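Local coordinates for protein superoxide dismutase [Mn/Fe] (PDB 1UES) that destroys superoxide radicals by dismutating them to oxygen and hydrogen peroxide at a manganese or iron ion, one in each subunit of a homodimer, at residues A[58-62]-A[63-67]; A[68-71]-A[72-76]. The protein carries 1 engineered substitution. All coordinates share one frame; numbering follows the deposited sequence.

Interaction 1: A[58-62]-A[63-67]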
ATOM      1  N   GLN A  58     -14.336  15.772  -4.930  1.00 29.63           N
ATOM      2  CA  GLN A  58     -13.978  16.693  -6.017  1.00 30.55           C
ATOM      3  C   GLN A  58     -13.190  17.907  -5.557  1.00 30.95           C
ATOM      4  O   GLN A  58     -12.406  18.469  -6.331  1.00 31.13           O
ATOM      5  CB  GLN A  58     -15.218  17.228  -6.736  1.00 31.12           C
ATOM      6  CG  GLN A  58     -16.263  16.226  -7.115  1.00 32.19           C
ATOM      7  CD  GLN A  58     -17.497  16.875  -7.701  1.00 32.60           C
ATOM      8  OE1 GLN A  58     -17.945  16.503  -8.787  1.00 32.81           O
ATOM      9  NE2 GLN A  58     -18.070  17.837  -6.981  1.00 33.13           N
ATOM     10  N   LYS A  59     -13.364  18.308  -4.301  1.00 31.26           N
ATOM     11  CA  LYS A  59     -12.713  19.529  -3.824  1.00 31.84           C
ATOM     12  C   LYS A  59     -11.675  19.459  -2.717  1.00 31.53           C
ATOM     13  O   LYS A  59     -10.809  20.330  -2.618  1.00 31.76           O
ATOM     14  CB  LYS A  59     -13.775  20.534  -3.356  1.00 32.57           C
ATOM     15  CG  LYS A  59     -15.049  20.648  -4.202  1.00 33.66           C
ATOM     16  CD  LYS A  59     -16.131  21.403  -3.404  1.00 34.64           C
ATOM     17  CE  LYS A  59     -16.654  22.612  -4.150  1.00 35.07           C
ATOM     18  NZ  LYS A  59     -18.030  22.375  -4.687  1.00 35.65           N
ATOM     19  N   SER A  60     -11.763  18.463  -1.852  1.00 31.07           N
ATOM     20  CA  SER A  60     -10.833  18.402  -0.745  1.00 30.78           C
ATOM     21  C   SER A  60      -9.414  17.993  -1.066  1.00 30.90           C
ATOM     22  O   SER A  60      -9.103  17.565  -2.180  1.00 30.94           O
ATOM     23  CB  SER A  60     -11.388  17.487   0.347  1.00 30.32           C
ATOM     24  OG  SER A  60     -11.292  16.129  -0.035  1.00 30.42           O
ATOM     25  N   GLU A  61      -8.559  18.120  -0.058  1.00 30.98           N
ATOM     26  CA  GLU A  61      -7.152  17.757  -0.163  1.00 31.12           C
ATOM     27  C   GLU A  61      -6.675  17.117   1.142  1.00 30.57           C
ATOM     28  O   GLU A  61      -7.457  16.952   2.085  1.00 30.26           O
ATOM     29  CB  GLU A  61      -6.310  19.008  -0.468  1.00 32.49           C
ATOM     30  CG  GLU A  61      -5.426  18.834  -1.700  1.00 34.44           C
ATOM     31  CD  GLU A  61      -5.809  19.753  -2.847  1.00 35.38           C
ATOM     32  OE1 GLU A  61      -6.680  19.380  -3.681  1.00 36.25           O
ATOM     33  OE2 GLU A  61      -5.223  20.861  -2.925  1.00 36.55           O
ATOM     34  N   GLY A  62      -5.400  16.742   1.190  1.00 29.90           N
ATOM     35  CA  GLY A  62      -4.830  16.169   2.394  1.00 29.05           C
ATOM     36  C   GLY A  62      -5.543  14.969   3.014  1.00 28.42           C
ATOM     37  O   GLY A  62      -6.011  14.089   2.297  1.00 28.27           O
ATOM     38  N   GLY A  63      -5.628  14.962   4.345  1.00 27.62           N
ATOM     39  CA  GLY A  63      -6.253  13.865   5.074  1.00 26.62           C
ATOM     40  C   GLY A  63      -7.729  13.691   4.753  1.00 26.04           C
ATOM     41  O   GLY A  63      -8.236  12.564   4.694  1.00 26.25           O
ATOM     42  N   ILE A  64      -8.425  14.812   4.588  1.00 25.24           N
ATOM     43  CA  ILE A  64      -9.834  14.773   4.255  1.00 24.37           C
ATOM     44  C   ILE A  64      -9.996  14.091   2.909  1.00 24.28           C
ATOM     45  O   ILE A  64     -10.810  13.171   2.782  1.00 23.90           O
ATOM     46  CB  ILE A  64     -10.435  16.191   4.244  1.00 24.34           C
ATOM     47  CG1 ILE A  64     -10.532  16.669   5.685  1.00 24.32           C
ATOM     48  CG2 ILE A  64     -11.813  16.180   3.598  1.00 23.90           C
ATOM     49  CD1 ILE A  64     -10.939  18.130   5.829  1.00 24.77           C
ATOM     50  N   PHE A  65      -9.194  14.484   1.924  1.00 23.88           N
ATOM     51  CA  PHE A  65      -9.316  13.839   0.644  1.00 23.82           C
ATOM     52  C   PHE A  65      -8.989  12.351   0.746  1.00 23.45           C
ATOM     53  O   PHE A  65      -9.673  11.545   0.145  1.00 23.36           O
ATOM     54  CB  PHE A  65      -8.400  14.430  -0.417  1.00 23.86           C
ATOM     55  CG  PHE A  65      -8.461  13.669  -1.713  1.00 24.22           C
ATOM     56  CD1 PHE A  65      -9.560  13.809  -2.566  1.00 24.16           C
ATOM     57  CD2 PHE A  65      -7.483  12.738  -2.043  1.00 24.10           C
ATOM     58  CE1 PHE A  65      -9.677  13.023  -3.715  1.00 24.67           C
ATOM     59  CE2 PHE A  65      -7.596  11.960  -3.185  1.00 24.17           C
ATOM     60  CZ  PHE A  65      -8.697  12.098  -4.023  1.00 24.26           C
ATOM     61  N   ASN A  66      -7.932  11.996   1.473  1.00 23.33           N
ATOM     62  CA  ASN A  66      -7.564  10.575   1.585  1.00 23.59           C
ATOM     63  C   ASN A  66      -8.713   9.725   2.118  1.00 23.36           C
ATOM     64  O   ASN A  66      -8.970   8.609   1.620  1.00 22.95           O
ATOM     65  CB  ASN A  66      -6.310  10.408   2.476  1.00 24.11           C
ATOM     66  CG  ASN A  66      -5.047  10.935   1.806  1.00 24.94           C
ATOM     67  OD1 ASN A  66      -5.008  11.072   0.583  1.00 25.33           O
ATOM     68  ND2 ASN A  66      -4.006  11.246   2.608  1.00 25.21           N
ATOM     69  N   ASN A  67      -9.444  10.238   3.107  1.00 23.06           N
ATOM     70  CA  ASN A  67     -10.530   9.434   3.636  1.00 22.48           C
ATOM     71  C   ASN A  67     -11.778   9.501   2.784  1.00 22.35           C
ATOM     72  O   ASN A  67     -12.472   8.512   2.636  1.00 21.72           O
ATOM     73  CB  ASN A  67     -10.814   9.813   5.085  1.00 22.77           C
ATOM     74  CG  ASN A  67      -9.689   9.390   6.001  1.00 22.94           C
ATOM     75  OD1 ASN A  67      -9.536   8.192   6.290  1.00 23.39           O
ATOM     76  ND2 ASN A  67      -8.900  10.350   6.479  1.00 22.96           N
TER
HETATM   77  O   HOH W   1      -4.818  13.354  -0.368  1.00 42.39           O
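S60 meets F65 through its first torsion: chi1 of 74° sets OG of S60 between its own backbone N and carbonyl carbon and so brings it against the root of the phenylalanine, 3.1 Å from CA of F65 and 3.4 Å from CB of F65. F65 in turn carries CG opposite its backbone N (chi1 175°), which places its ring so that OG of S60 lies near the ring plane, at the edge. The hydroxyl is hydrogen-bonded not to F65 but back to the carbonyl of I56 in the preceding helix, which fixes its rotation. On the same serine, CB packs against CG2 of I64 at 3.5 Å, a small apolar contact next to the one OG makes with F65.

The backbone supplies the rest of this helix start. The amide N of F65 reaches O of E61 at 3.0 Å, a nearly straight bond (166° at the hydrogen) that approaches from above the carbonyl plane. One residue on, N of N66 bonds to O of G62 at 3.0 Å, this time in the carbonyl plane. G62 has positive phi, a conformation that favours glycine and suits the turn between the helices. A water 3.0 Å from O of G62 donates to it and also to OD1 of N66. Next, O of G63 is gripped twice by N67, from opposite faces of its plane: by backbone N, and by side-chain ND2 at 2.9 Å.

R147 ties the two sides together, hydrogen-bonding to O of S60 and making a cation-pi contact with F65, whereas N66 packs on F119 of the second subunit. The chemistry is that of a tight helix-to-helix turn: the carbonyls of E61, G62 and G63 are satisfied in succession by the new helix, while that of S60, just before it, is bonded instead to R147, whose positive charge would probably polarise it.

Interaction 2: A[68-71]-A[72-76]. With MN (manganese (II) ion), chain E.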
ATOM      1  N   ALA A  68     -12.017  10.655   2.168  1.00 21.93           N
ATOM      2  CA  ALA A  68     -13.186  10.825   1.294  1.00 21.89           C
ATOM      3  C   ALA A  68     -13.022   9.932   0.058  1.00 21.90           C
ATOM      4  O   ALA A  68     -13.942   9.180  -0.307  1.00 22.03           O
ATOM      5  CB  ALA A  68     -13.302  12.308   0.848  1.00 22.51           C
ATOM      6  N   GLY A  69     -11.853  10.048  -0.590  1.00 21.53           N
ATOM      7  CA  GLY A  69     -11.563   9.278  -1.781  1.00 21.69           C
ATOM      8  C   GLY A  69     -11.680   7.801  -1.482  1.00 21.79           C
ATOM      9  O   GLY A  69     -12.281   7.086  -2.273  1.00 21.44           O
ATOM     10  N   GLN A  70     -11.147   7.368  -0.336  1.00 21.47           N
ATOM     11  CA  GLN A  70     -11.232   5.947   0.027  1.00 21.73           C
ATOM     12  C   GLN A  70     -12.678   5.533   0.269  1.00 21.80           C
ATOM     13  O   GLN A  70     -13.079   4.436  -0.137  1.00 22.06           O
ATOM     14  CB  GLN A  70     -10.368   5.644   1.254  1.00 22.13           C
ATOM     15  CG  GLN A  70      -8.861   5.533   0.936  1.00 22.56           C
ATOM     16  CD  GLN A  70      -8.539   4.465  -0.129  1.00 22.79           C
ATOM     17  OE1 GLN A  70      -8.743   4.687  -1.323  1.00 23.35           O
ATOM     18  NE2 GLN A  70      -8.031   3.320   0.308  1.00 22.95           N
ATOM     19  N   THR A  71     -13.474   6.390   0.912  1.00 21.21           N
ATOM     20  CA  THR A  71     -14.864   6.042   1.148  1.00 20.93           C
ATOM     21  C   THR A  71     -15.586   5.884  -0.177  1.00 20.84           C
ATOM     22  O   THR A  71     -16.237   4.884  -0.419  1.00 20.70           O
ATOM     23  CB  THR A  71     -15.580   7.083   2.028  1.00 20.68           C
ATOM     24  OG1 THR A  71     -14.930   7.127   3.289  1.00 20.34           O
ATOM     25  CG2 THR A  71     -17.016   6.703   2.279  1.00 20.97           C
ATOM     26  N   LEU A  72     -15.430   6.850  -1.070  1.00 20.47           N
ATOM     27  CA  LEU A  72     -16.099   6.742  -2.346  1.00 20.77           C
ATOM     28  C   LEU A  72     -15.624   5.538  -3.167  1.00 20.56           C
ATOM     29  O   LEU A  72     -16.432   4.820  -3.755  1.00 20.57           O
ATOM     30  CB  LEU A  72     -15.891   8.032  -3.141  1.00 21.30           C
ATOM     31  CG  LEU A  72     -16.474   7.942  -4.545  1.00 21.75           C
ATOM     32  CD1 LEU A  72     -17.975   7.757  -4.469  1.00 22.45           C
ATOM     33  CD2 LEU A  72     -16.103   9.193  -5.346  1.00 22.26           C
ATOM     34  N   ASN A  73     -14.316   5.316  -3.199  1.00 20.23           N
ATOM     35  CA  ASN A  73     -13.773   4.213  -3.962  1.00 19.94           C
ATOM     36  C   ASN A  73     -14.371   2.893  -3.448  1.00 20.02           C
ATOM     37  O   ASN A  73     -14.786   2.046  -4.232  1.00 19.85           O
ATOM     38  CB  ASN A  73     -12.226   4.145  -3.838  1.00 20.71           C
ATOM     39  CG  ASN A  73     -11.515   5.105  -4.792  1.00 21.39           C
ATOM     40  OD1 ASN A  73     -11.936   5.253  -5.926  1.00 22.87           O
ATOM     41  ND2 ASN A  73     -10.437   5.742  -4.329  1.00 22.21           N
ATOM     42  N   HIS A  74     -14.404   2.709  -2.138  1.00 19.81           N
ATOM     43  CA  HIS A  74     -14.919   1.449  -1.607  1.00 19.95           C
ATOM     44  C   HIS A  74     -16.397   1.314  -1.828  1.00 20.66           C
ATOM     45  O   HIS A  74     -16.873   0.213  -2.061  1.00 20.69           O
ATOM     46  CB  HIS A  74     -14.584   1.304  -0.128  1.00 19.72           C
ATOM     47  CG  HIS A  74     -13.135   1.035   0.107  1.00 19.30           C
ATOM     48  ND1 HIS A  74     -12.209   2.039   0.243  1.00 18.87           N
ATOM     49  CD2 HIS A  74     -12.446  -0.123   0.174  1.00 19.53           C
ATOM     50  CE1 HIS A  74     -11.003   1.522   0.383  1.00 19.34           C
ATOM     51  NE2 HIS A  74     -11.117   0.207   0.347  1.00 18.90           N
ATOM     52  N   ASN A  75     -17.134   2.419  -1.728  1.00 21.08           N
ATOM     53  CA  ASN A  75     -18.569   2.346  -1.944  1.00 21.45           C
ATOM     54  C   ASN A  75     -18.891   1.829  -3.330  1.00 21.46           C
ATOM     55  O   ASN A  75     -19.752   0.973  -3.474  1.00 22.29           O
ATOM     56  CB  ASN A  75     -19.233   3.701  -1.693  1.00 21.80           C
ATOM     57  CG  ASN A  75     -19.274   4.057  -0.209  1.00 21.67           C
ATOM     58  OD1 ASN A  75     -18.939   3.230   0.644  1.00 21.56           O
ATOM     59  ND2 ASN A  75     -19.697   5.289   0.105  1.00 21.85           N
ATOM     60  N   LEU A  76     -18.198   2.328  -4.348  1.00 21.16           N
ATOM     61  CA  LEU A  76     -18.397   1.863  -5.710  1.00 20.98           C
ATOM     62  C   LEU A  76     -17.849   0.441  -5.894  1.00 20.60           C
ATOM     63  O   LEU A  76     -18.422  -0.399  -6.583  1.00 20.70           O
ATOM     64  CB  LEU A  76     -17.688   2.819  -6.668  1.00 21.28           C
ATOM     65  CG  LEU A  76     -18.323   4.226  -6.670  1.00 21.08           C
ATOM     66  CD1 LEU A  76     -17.407   5.199  -7.359  1.00 21.75           C
ATOM     67  CD2 LEU A  76     -19.705   4.190  -7.358  1.00 22.35           C
TER
HETATM   68 MN    MN E 192      -9.493  -1.223  -0.050  1.00 18.41          MN
HETATM   69  O   HOH W   2      -8.266   0.482  -0.826  1.00 20.18           O
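Q70 and H74, one helical turn apart, hold their flat groups almost at right angles, amide and imidazole planes 78° apart. A bend at chi2 (-57°) brings NE2 of Q70 to within 3.5 Å of CE1 of H74, beside the manganese ion. The imidazole itself is steered by the backbone: ND1 of H74 donates to O of Q70 at 2.6 Å, with that oxygen close to the ring plane, and N of H74 reaches the same oxygen from the opposite face of the carbonyl. Held at ND1, the ring presents NE2 to manganese at 2.2 Å; H27, D157 and H161 complete the protein ligands.

NE2 of Q70 also donates to the metal-bound water at 3.1 Å, making this glutamine a second-shell partner of the site, positioned by W123 and Y35. Its amide lies 73° from that of N73, which bonds to W125 and to O of G143. T71 and N75, by contrast, run side by side, CG2 of T71 3.7 Å from ND2 of N75. Helix 62-79 turns T71 and N75 towards helices 21-42 and 53-59, and N73 and L76 towards strand 122-128.

In the fold
From the N terminus, the chain runs through helix 21-42, which brings H27 to the metal, and then helix 53-59. Interaction 1 closes the short turn that leaves this helix and starts helix 62-79. Interaction 2 follows directly along that same helix, with centres about 11 Å apart, so the two stand in series and neither nest nor cross. The first lies towards the outside of the chain and joins two helices of the alpha-hairpin domain; the second is buried near the middle, where the same helix meets the three-stranded sheet of the C-terminal domain. D157, ending strand 151-157, and H161 bring that later domain to the shared metal.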